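Methyl-accepting chemotaxis protein (Vibrio cholerae, PDB 6CEQ) senses oxygen through heme-binding PAS domains, of which this is the second, and probably relays the signal to the chemotaxis machinery as a receptor. Local coordinates at residues E35-F40 with V81-E85; R72-T76 with L88-A92. All blocks are in the same frame, centred on the assembly; numbering follows the deposited sequence.

Contact 1 (E35-F40 with V81-E85); sequences ELAQAF and VGSLE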
ATOM      1  N   GLU A  35      15.777  -2.717  -4.907  1.00 28.09           N
ATOM      2  CA  GLU A  35      14.928  -3.903  -4.892  1.00 25.68           C
ATOM      3  C   GLU A  35      13.610  -3.651  -5.623  1.00 28.28           C
ATOM      4  O   GLU A  35      13.081  -4.548  -6.290  1.00 32.86           O
ATOM      5  CB  GLU A  35      14.675  -4.338  -3.449  1.00 27.58           C
ATOM      6  CG  GLU A  35      15.893  -4.913  -2.735  1.00 24.97           C
ATOM      7  CD  GLU A  35      16.859  -3.856  -2.219  1.00 32.93           C
ATOM      8  OE1 GLU A  35      16.515  -2.654  -2.236  1.00 29.06           O
ATOM      9  OE2 GLU A  35      17.968  -4.233  -1.782  1.00 34.55           O
ATOM     10  N   LEU A  36      13.051  -2.444  -5.495  1.00 27.88           N
ATOM     11  CA  LEU A  36      11.751  -2.176  -6.106  1.00 27.99           C
ATOM     12  C   LEU A  36      11.860  -2.012  -7.619  1.00 36.20           C
ATOM     13  O   LEU A  36      10.943  -2.397  -8.354  1.00 39.29           O
ATOM     14  CB  LEU A  36      11.107  -0.946  -5.473  1.00 25.61           C
ATOM     15  CG  LEU A  36      10.662  -1.222  -4.038  1.00 25.64           C
ATOM     16  CD1 LEU A  36      10.242   0.063  -3.368  1.00 28.14           C
ATOM     17  CD2 LEU A  36       9.540  -2.247  -4.016  1.00 34.05           C
ATOM     18  N   ALA A  37      12.954  -1.422  -8.106  1.00 35.12           N
ATOM     19  CA  ALA A  37      13.126  -1.306  -9.550  1.00 35.09           C
ATOM     20  C   ALA A  37      13.394  -2.655 -10.215  1.00 39.03           C
ATOM     21  O   ALA A  37      13.095  -2.817 -11.402  1.00 34.89           O
ATOM     22  CB  ALA A  37      14.261  -0.331  -9.876  1.00 42.11           C
ATOM     23  N   GLN A  38      13.935  -3.629  -9.481  1.00 30.80           N
ATOM     24  CA  GLN A  38      14.058  -4.975 -10.029  1.00 34.07           C
ATOM     25  C   GLN A  38      12.692  -5.636 -10.188  1.00 44.60           C
ATOM     26  O   GLN A  38      12.418  -6.277 -11.210  1.00 40.73           O
ATOM     27  CB  GLN A  38      14.961  -5.829  -9.138  1.00 36.30           C
ATOM     28  CG  GLN A  38      15.116  -7.262  -9.624  1.00 51.95           C
ATOM     29  CD  GLN A  38      16.281  -7.986  -8.971  1.00 66.12           C
ATOM     30  OE1 GLN A  38      17.268  -7.368  -8.577  1.00 62.16           O
ATOM     31  NE2 GLN A  38      16.165  -9.304  -8.851  1.00 63.35           N
ATOM     32  N   ALA A  39      11.815  -5.481  -9.193  1.00 42.22           N
ATOM     33  CA  ALA A  39      10.487  -6.078  -9.274  1.00 37.95           C
ATOM     34  C   ALA A  39       9.536  -5.270 -10.147  1.00 27.42           C
ATOM     35  O   ALA A  39       8.668  -5.848 -10.812  1.00 32.04           O
ATOM     36  CB  ALA A  39       9.899  -6.220  -7.872  1.00 34.36           C
ATOM     37  N   PHE A  40       9.710  -3.953 -10.182  1.00 22.70           N
ATOM     38  CA  PHE A  40       8.841  -3.036 -10.920  1.00 26.59           C
ATOM     39  C   PHE A  40       9.726  -2.046 -11.668  1.00 35.34           C
ATOM     40  O   PHE A  40       9.938  -0.920 -11.216  1.00 29.86           O
ATOM     41  CB  PHE A  40       7.880  -2.306  -9.978  1.00 26.88           C
ATOM     42  CG  PHE A  40       7.024  -3.220  -9.135  1.00 23.13           C
ATOM     43  CD1 PHE A  40       7.394  -3.556  -7.851  1.00 24.11           C
ATOM     44  CD2 PHE A  40       5.859  -3.758  -9.654  1.00 29.43           C
ATOM     45  CE1 PHE A  40       6.604  -4.392  -7.083  1.00 28.23           C
ATOM     46  CE2 PHE A  40       5.062  -4.589  -8.891  1.00 33.82           C
ATOM     47  CZ  PHE A  40       5.440  -4.910  -7.605  1.00 24.87           C
ATOM     48  N   VAL A  81       7.108  -8.191  -1.870  1.00 21.64           N
ATOM     49  CA  VAL A  81       7.195  -7.134  -2.867  1.00 23.84           C
ATOM     50  C   VAL A  81       8.620  -7.207  -3.395  1.00 28.66           C
ATOM     51  O   VAL A  81       9.546  -6.663  -2.783  1.00 26.17           O
ATOM     52  CB  VAL A  81       6.875  -5.754  -2.279  1.00 26.92           C
ATOM     53  CG1 VAL A  81       6.801  -4.710  -3.367  1.00 30.17           C
ATOM     54  CG2 VAL A  81       5.574  -5.808  -1.508  1.00 25.04           C
ATOM     55  N   GLY A  82       8.811  -7.890  -4.520  1.00 27.11           N
ATOM     56  CA  GLY A  82      10.167  -8.228  -4.918  1.00 26.64           C
ATOM     57  C   GLY A  82      10.819  -9.059  -3.832  1.00 31.73           C
ATOM     58  O   GLY A  82      10.246 -10.038  -3.344  1.00 31.94           O
ATOM     59  N   SER A  83      12.024  -8.659  -3.424  1.00 30.66           N
ATOM     60  CA  SER A  83      12.727  -9.317  -2.329  1.00 29.78           C
ATOM     61  C   SER A  83      12.375  -8.734  -0.964  1.00 31.80           C
ATOM     62  O   SER A  83      12.944  -9.167   0.044  1.00 34.10           O
ATOM     63  CB  SER A  83      14.242  -9.243  -2.546  1.00 34.35           C
ATOM     64  OG  SER A  83      14.698  -7.904  -2.519  1.00 36.92           O
ATOM     65  N   LEU A  84      11.465  -7.769  -0.906  1.00 23.81           N
ATOM     66  CA  LEU A  84      11.017  -7.231   0.365  1.00 24.31           C
ATOM     67  C   LEU A  84       9.860  -8.072   0.894  1.00 22.90           C
ATOM     68  O   LEU A  84       9.199  -8.799   0.149  1.00 21.47           O
ATOM     69  CB  LEU A  84      10.581  -5.775   0.214  1.00 21.77           C
ATOM     70  CG  LEU A  84      11.548  -4.893  -0.583  1.00 25.93           C
ATOM     71  CD1 LEU A  84      11.014  -3.477  -0.691  1.00 26.89           C
ATOM     72  CD2 LEU A  84      12.936  -4.919   0.048  1.00 28.04           C
ATOM     73  N   GLU A  85       9.619  -7.953   2.197  1.00 20.92           N
ATOM     74  CA  GLU A  85       8.528  -8.657   2.857  1.00 17.69           C
ATOM     75  C   GLU A  85       7.876  -7.710   3.849  1.00 21.46           C
ATOM     76  O   GLU A  85       8.574  -6.997   4.570  1.00 18.39           O
ATOM     77  CB  GLU A  85       9.035  -9.895   3.605  1.00 25.14           C
ATOM     78  CG  GLU A  85       8.884 -11.208   2.879  1.00 50.15           C
ATOM     79  CD  GLU A  85       9.185 -12.390   3.784  1.00 71.58           C
ATOM     80  OE1 GLU A  85      10.373 -12.773   3.893  1.00 72.32           O
ATOM     81  OE2 GLU A  85       8.240 -12.924   4.404  1.00 73.04           O
TER
HETATM   82  O   HOH W   1      13.263  -7.213  -5.764  1.00 32.76           O
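Leu-36 reaches from the helix into the hairpin turn and meets two side chains with one methyl. Its CD2 lies 3.7 Å from Val-81 CG1 and 3.8 Å from Leu-84 CD1, and the leucine side chains cross at about a right angle. Val-81 CG1 is shared in turn: with CG1 anti to the backbone N (chi1 -173°), that methyl also comes up to the edge of the Phe-40 ring, near its plane, 3.7 Å from CE1. The other methyl of Leu-84, CD2, packs on the aliphatic part of Glu-35, 3.9 Å from CB.

Ala-39 packs its methyl directly on the turn backbone, CB 3.6 Å from Gly-82 CA. Gly-82 has a positive phi (59°) at the second position of the type II' turn from Val-81 to Leu-84, and the lack of a side chain lets the helix come this close.

The polar link runs through water. Water 1 donates to Glu-35 O at 2.7 Å and accepts from Ser-83 N at 3.0 Å, joining a helical carbonyl to the turn. Ser-83 OG, in contrast, meets carbon: it lies 3.2 Å from Glu-35 CG.

Leu-36 also touches Phe-43, while Leu-84 rests on Arg-32 and Thr-111. Phe-40, the first residue to leave helical geometry, touches the heme as well. The contact thus sets one side of helix 33-39 against the turn between strands 75-81 and 84-94, at one end of the PAS sheet.

Contact 2 (R72-T76 with L88-A92); sequences RLPFT and LTCIA. With HEM (protoporphyrin IX containing Fe), chain D.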
ATOM      1  N   ARG A  72     -15.921  -6.471   4.868  1.00 23.78           N
ATOM      2  CA  ARG A  72     -14.959  -7.521   5.180  1.00 23.97           C
ATOM      3  C   ARG A  72     -13.597  -6.976   5.594  1.00 28.93           C
ATOM      4  O   ARG A  72     -12.690  -7.766   5.879  1.00 31.22           O
ATOM      5  CB  ARG A  72     -14.793  -8.482   3.998  1.00 27.05           C
ATOM      6  CG  ARG A  72     -16.108  -9.111   3.552  1.00 31.63           C
ATOM      7  CD  ARG A  72     -15.906 -10.270   2.580  1.00 37.62           C
ATOM      8  NE  ARG A  72     -15.271  -9.921   1.311  1.00 40.52           N
ATOM      9  CZ  ARG A  72     -15.902  -9.948   0.141  1.00 40.05           C
ATOM     10  NH1 ARG A  72     -17.182 -10.295   0.088  1.00 40.57           N
ATOM     11  NH2 ARG A  72     -15.260  -9.635  -0.977  1.00 31.46           N
ATOM     12  N   LEU A  73     -13.445  -5.664   5.664  1.00 22.16           N
ATOM     13  CA  LEU A  73     -12.235  -5.081   6.222  1.00 20.86           C
ATOM     14  C   LEU A  73     -12.421  -4.960   7.729  1.00 23.47           C
ATOM     15  O   LEU A  73     -13.559  -4.918   8.216  1.00 21.86           O
ATOM     16  CB  LEU A  73     -11.941  -3.700   5.615  1.00 16.23           C
ATOM     17  CG  LEU A  73     -11.665  -3.598   4.112  1.00 17.94           C
ATOM     18  CD1 LEU A  73     -11.405  -2.163   3.634  1.00 21.04           C
ATOM     19  CD2 LEU A  73     -10.451  -4.458   3.802  1.00 16.99           C
ATOM     20  N   PRO A  74     -11.336  -4.952   8.514  1.00 20.68           N
ATOM     21  CA  PRO A  74      -9.914  -4.974   8.142  1.00 20.40           C
ATOM     22  C   PRO A  74      -9.400  -6.294   7.558  1.00 22.72           C
ATOM     23  O   PRO A  74      -9.914  -7.383   7.849  1.00 25.09           O
ATOM     24  CB  PRO A  74      -9.205  -4.659   9.468  1.00 25.39           C
ATOM     25  CG  PRO A  74     -10.137  -5.136  10.514  1.00 37.74           C
ATOM     26  CD  PRO A  74     -11.528  -4.907   9.976  1.00 22.63           C
ATOM     27  N   PHE A  75      -8.392  -6.170   6.699  1.00 18.91           N
ATOM     28  CA  PHE A  75      -7.737  -7.291   6.040  1.00 17.94           C
ATOM     29  C   PHE A  75      -6.264  -7.298   6.423  1.00 18.72           C
ATOM     30  O   PHE A  75      -5.623  -6.248   6.436  1.00 18.32           O
ATOM     31  CB  PHE A  75      -7.897  -7.189   4.507  1.00 18.11           C
ATOM     32  CG  PHE A  75      -7.206  -8.282   3.744  1.00 18.80           C
ATOM     33  CD1 PHE A  75      -7.883  -9.440   3.401  1.00 20.75           C
ATOM     34  CD2 PHE A  75      -5.878  -8.149   3.365  1.00 19.24           C
ATOM     35  CE1 PHE A  75      -7.251 -10.442   2.699  1.00 23.68           C
ATOM     36  CE2 PHE A  75      -5.236  -9.151   2.654  1.00 22.56           C
ATOM     37  CZ  PHE A  75      -5.922 -10.295   2.321  1.00 26.49           C
ATOM     38  N   THR A  76      -5.721  -8.479   6.740  1.00 20.31           N
ATOM     39  CA  THR A  76      -4.307  -8.598   7.073  1.00 16.71           C
ATOM     40  C   THR A  76      -3.673  -9.727   6.283  1.00 26.86           C
ATOM     41  O   THR A  76      -4.319 -10.735   5.980  1.00 23.52           O
ATOM     42  CB  THR A  76      -4.067  -8.858   8.562  1.00 18.78           C
ATOM     43  OG1 THR A  76      -4.566 -10.159   8.911  1.00 22.58           O
ATOM     44  CG2 THR A  76      -4.765  -7.804   9.406  1.00 21.25           C
ATOM     45  N   LEU A  88       1.021  -6.744   6.190  1.00 17.14           N
ATOM     46  CA  LEU A  88       0.106  -5.761   5.632  1.00 17.44           C
ATOM     47  C   LEU A  88      -1.173  -5.672   6.447  1.00 19.23           C
ATOM     48  O   LEU A  88      -1.753  -6.695   6.832  1.00 19.01           O
ATOM     49  CB  LEU A  88      -0.243  -6.119   4.181  1.00 16.46           C
ATOM     50  CG  LEU A  88      -1.324  -5.309   3.460  1.00 20.05           C
ATOM     51  CD1 LEU A  88      -0.972  -5.224   1.981  1.00 16.74           C
ATOM     52  CD2 LEU A  88      -2.722  -5.917   3.625  1.00 19.84           C
ATOM     53  N   THR A  89      -1.636  -4.445   6.668  1.00 15.77           N
ATOM     54  CA  THR A  89      -2.950  -4.202   7.250  1.00 16.22           C
ATOM     55  C   THR A  89      -3.704  -3.235   6.357  1.00 18.13           C
ATOM     56  O   THR A  89      -3.174  -2.181   6.009  1.00 17.85           O
ATOM     57  CB  THR A  89      -2.840  -3.617   8.655  1.00 21.53           C
ATOM     58  OG1 THR A  89      -2.003  -4.463   9.446  1.00 18.67           O
ATOM     59  CG2 THR A  89      -4.221  -3.531   9.292  1.00 22.60           C
ATOM     60  N   CYS A  90      -4.935  -3.594   5.989  1.00 14.27           N
ATOM     61  CA  CYS A  90      -5.795  -2.742   5.175  1.00 18.57           C
ATOM     62  C   CYS A  90      -7.062  -2.434   5.963  1.00 21.39           C
ATOM     63  O   CYS A  90      -7.766  -3.355   6.390  1.00 20.17           O
ATOM     64  CB  CYS A  90      -6.139  -3.436   3.856  1.00 18.46           C
ATOM     65  SG  CYS A  90      -7.047  -2.403   2.698  1.00 22.11           S
ATOM     66  N   ILE A  91      -7.348  -1.148   6.158  1.00 16.95           N
ATOM     67  CA  ILE A  91      -8.508  -0.710   6.924  1.00 20.90           C
ATOM     68  C   ILE A  91      -9.344   0.228   6.061  1.00 19.03           C
ATOM     69  O   ILE A  91      -8.858   0.832   5.101  1.00 19.85           O
ATOM     70  CB  ILE A  91      -8.113  -0.018   8.247  1.00 21.23           C
ATOM     71  CG1 ILE A  91      -7.266   1.225   7.973  1.00 26.84           C
ATOM     72  CG2 ILE A  91      -7.356  -0.977   9.145  1.00 25.39           C
ATOM     73  CD1 ILE A  91      -8.026   2.537   8.102  1.00 37.94           C
ATOM     74  N   ALA A  92     -10.621   0.350   6.423  1.00 17.35           N
ATOM     75  CA  ALA A  92     -11.534   1.215   5.695  1.00 17.90           C
ATOM     76  C   ALA A  92     -11.411   2.645   6.203  1.00 22.23           C
ATOM     77  O   ALA A  92     -11.510   2.894   7.408  1.00 25.01           O
ATOM     78  CB  ALA A  92     -12.981   0.723   5.851  1.00 19.90           C
TER
HETATM   79  CHA HEM D 401      -0.512  -6.957  -1.824  1.00 15.68           C
HETATM   80  CHB HEM D 401      -3.759  -3.367  -1.633  1.00 18.23           C
HETATM   81  CHC HEM D 401      -0.185  -0.326  -2.997  1.00 17.78           C
HETATM   82  CHD HEM D 401       2.105  -4.183  -4.832  1.00 20.13           C
HETATM   83  C1A HEM D 401      -1.632  -6.212  -1.523  1.00 21.77           C
HETATM   84  C2A HEM D 401      -2.693  -6.646  -0.705  1.00 19.70           C
HETATM   85  C3A HEM D 401      -3.611  -5.645  -0.645  1.00 21.09           C
HETATM   86  C4A HEM D 401      -3.130  -4.580  -1.432  1.00 20.82           C
HETATM   87  CMA HEM D 401      -4.909  -5.672   0.121  1.00 21.72           C
HETATM   88  CAA HEM D 401      -2.792  -7.983  -0.015  1.00 17.89           C
HETATM   89  CBA HEM D 401      -3.188  -9.053  -1.034  1.00 21.96           C
HETATM   90  CGA HEM D 401      -3.127 -10.411  -0.385  1.00 31.32           C
HETATM   91  O1A HEM D 401      -2.306 -10.629   0.534  1.00 26.50           O
HETATM   92  O2A HEM D 401      -3.896 -11.321  -0.764  1.00 24.62           O
HETATM   93  C1B HEM D 401      -3.012  -2.215  -1.921  1.00 17.83           C
HETATM   94  C2B HEM D 401      -3.521  -0.903  -1.728  1.00 19.17           C
HETATM   95  C3B HEM D 401      -2.540  -0.031  -2.102  1.00 23.30           C
HETATM   96  C4B HEM D 401      -1.393  -0.862  -2.537  1.00 19.54           C
HETATM   97  CMB HEM D 401      -4.888  -0.542  -1.209  1.00 23.06           C
HETATM   98  CAB HEM D 401      -2.608   1.441  -2.078  1.00 25.29           C
HETATM   99  CBB HEM D 401      -3.134   2.066  -1.029  1.00 22.05           C
HETATM  100  C1C HEM D 401       0.767  -1.102  -3.651  1.00 21.93           C
HETATM  101  C2C HEM D 401       1.936  -0.637  -4.273  1.00 20.91           C
HETATM  102  C3C HEM D 401       2.592  -1.741  -4.799  1.00 20.50           C
HETATM  103  C4C HEM D 401       1.807  -2.886  -4.488  1.00 19.52           C
HETATM  104  CMC HEM D 401       2.394   0.797  -4.355  1.00 17.27           C
HETATM  105  CAC HEM D 401       3.866  -1.728  -5.540  1.00 20.99           C
HETATM  106  CBC HEM D 401       4.857  -0.934  -5.148  1.00 33.42           C
HETATM  107  C1D HEM D 401       1.605  -5.249  -4.081  1.00 16.61           C
HETATM  108  C2D HEM D 401       2.215  -6.584  -4.110  1.00 21.53           C
HETATM  109  C3D HEM D 401       1.489  -7.351  -3.275  1.00 19.07           C
HETATM  110  C4D HEM D 401       0.434  -6.488  -2.731  1.00 16.88           C
HETATM  111  CMD HEM D 401       3.415  -7.010  -4.916  1.00 19.79           C
HETATM  112  CAD HEM D 401       1.716  -8.806  -2.962  1.00 22.40           C
HETATM  113  CBD HEM D 401       1.609  -9.628  -4.247  1.00 31.11           C
HETATM  114  CGD HEM D 401       0.260  -9.403  -4.879  1.00 35.39           C
HETATM  115  O1D HEM D 401       0.176  -8.834  -5.990  1.00 27.03           O
HETATM  116  O2D HEM D 401      -0.778  -9.784  -4.293  1.00 52.07           O
HETATM  117  NA  HEM D 401      -1.919  -4.943  -1.960  1.00 14.51           N
HETATM  118  NB  HEM D 401      -1.759  -2.148  -2.395  1.00 18.46           N
HETATM  119  NC  HEM D 401       0.709  -2.459  -3.793  1.00 16.69           N
HETATM  120  ND  HEM D 401       0.553  -5.255  -3.248  1.00 19.67           N
HETATM  121 FE   HEM D 401      -0.561  -3.814  -2.849  1.00 19.08          FE
HETATM  122  O   HOH W   2       0.694  -3.239  -0.702  1.00 18.86           O
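Phe-75 and Leu-88 meet beside the heme, with Leu-88 CD2 at the edge of the phenylalanine ring, in its plane, 3.9 Å from Phe-75 CD2. Leu-88 CD1 turns to the porphyrin, 3.5 Å from HEM C2A. Phe-75 CE2 is 3.8 Å from HEM CAA at the base of a propionate; CG set anti to the backbone N (chi1 178°) carries the ring there, its edge in plane with HEM O1A.

Behind these side chains, the antiparallel pair Phe-75 and Cys-90 is hydrogen-bonded both ways: Phe-75 N to Cys-90 O at 2.9 Å and Cys-90 N to Phe-75 O at 2.8 Å. Thr-76 and Thr-89 follow as the non-hydrogen-bonded pair. They join strands 75-81 and 84-94 as a beta hairpin at the edge of the antiparallel PAS sheet. Just ahead, the Leu-73 to Pro-74 peptide bond is cis, and Leu-73 spreads its methyls, CD2 4.1 Å from Cys-90 SG and CD1 4.0 Å from Ala-92 CB.

Outside the contact, Ser-77 OG and His-62 NE2 hydrogen-bond to the heme. Water 2 binds the heme iron at 2.5 Å, and Leu-88 CD1 packs on that face, consistent with an apolar wall beside an oxygen sensor's ligand position.

Contacts 1 and 2 lie about 22 Å apart, centre to centre, on opposite sides of the chain's centre, and share the hairpin of strands 75-81 and 84-94. Along the chain their segments alternate: 35-40, then 72-76, 81-85 and 88-92. Contact 2 pairs the hairpin's strands near its open end, whereas contact 1 packs the turn at its closed end against helix 33-39. Both contribute to the heme pocket, through Phe-40 in contact 1 and Phe-75 with Leu-88 in contact 2. The hairpin thus lines the heme near its open end and, at its turn, packs against the helix whose following residue, Phe-40, also touches the heme.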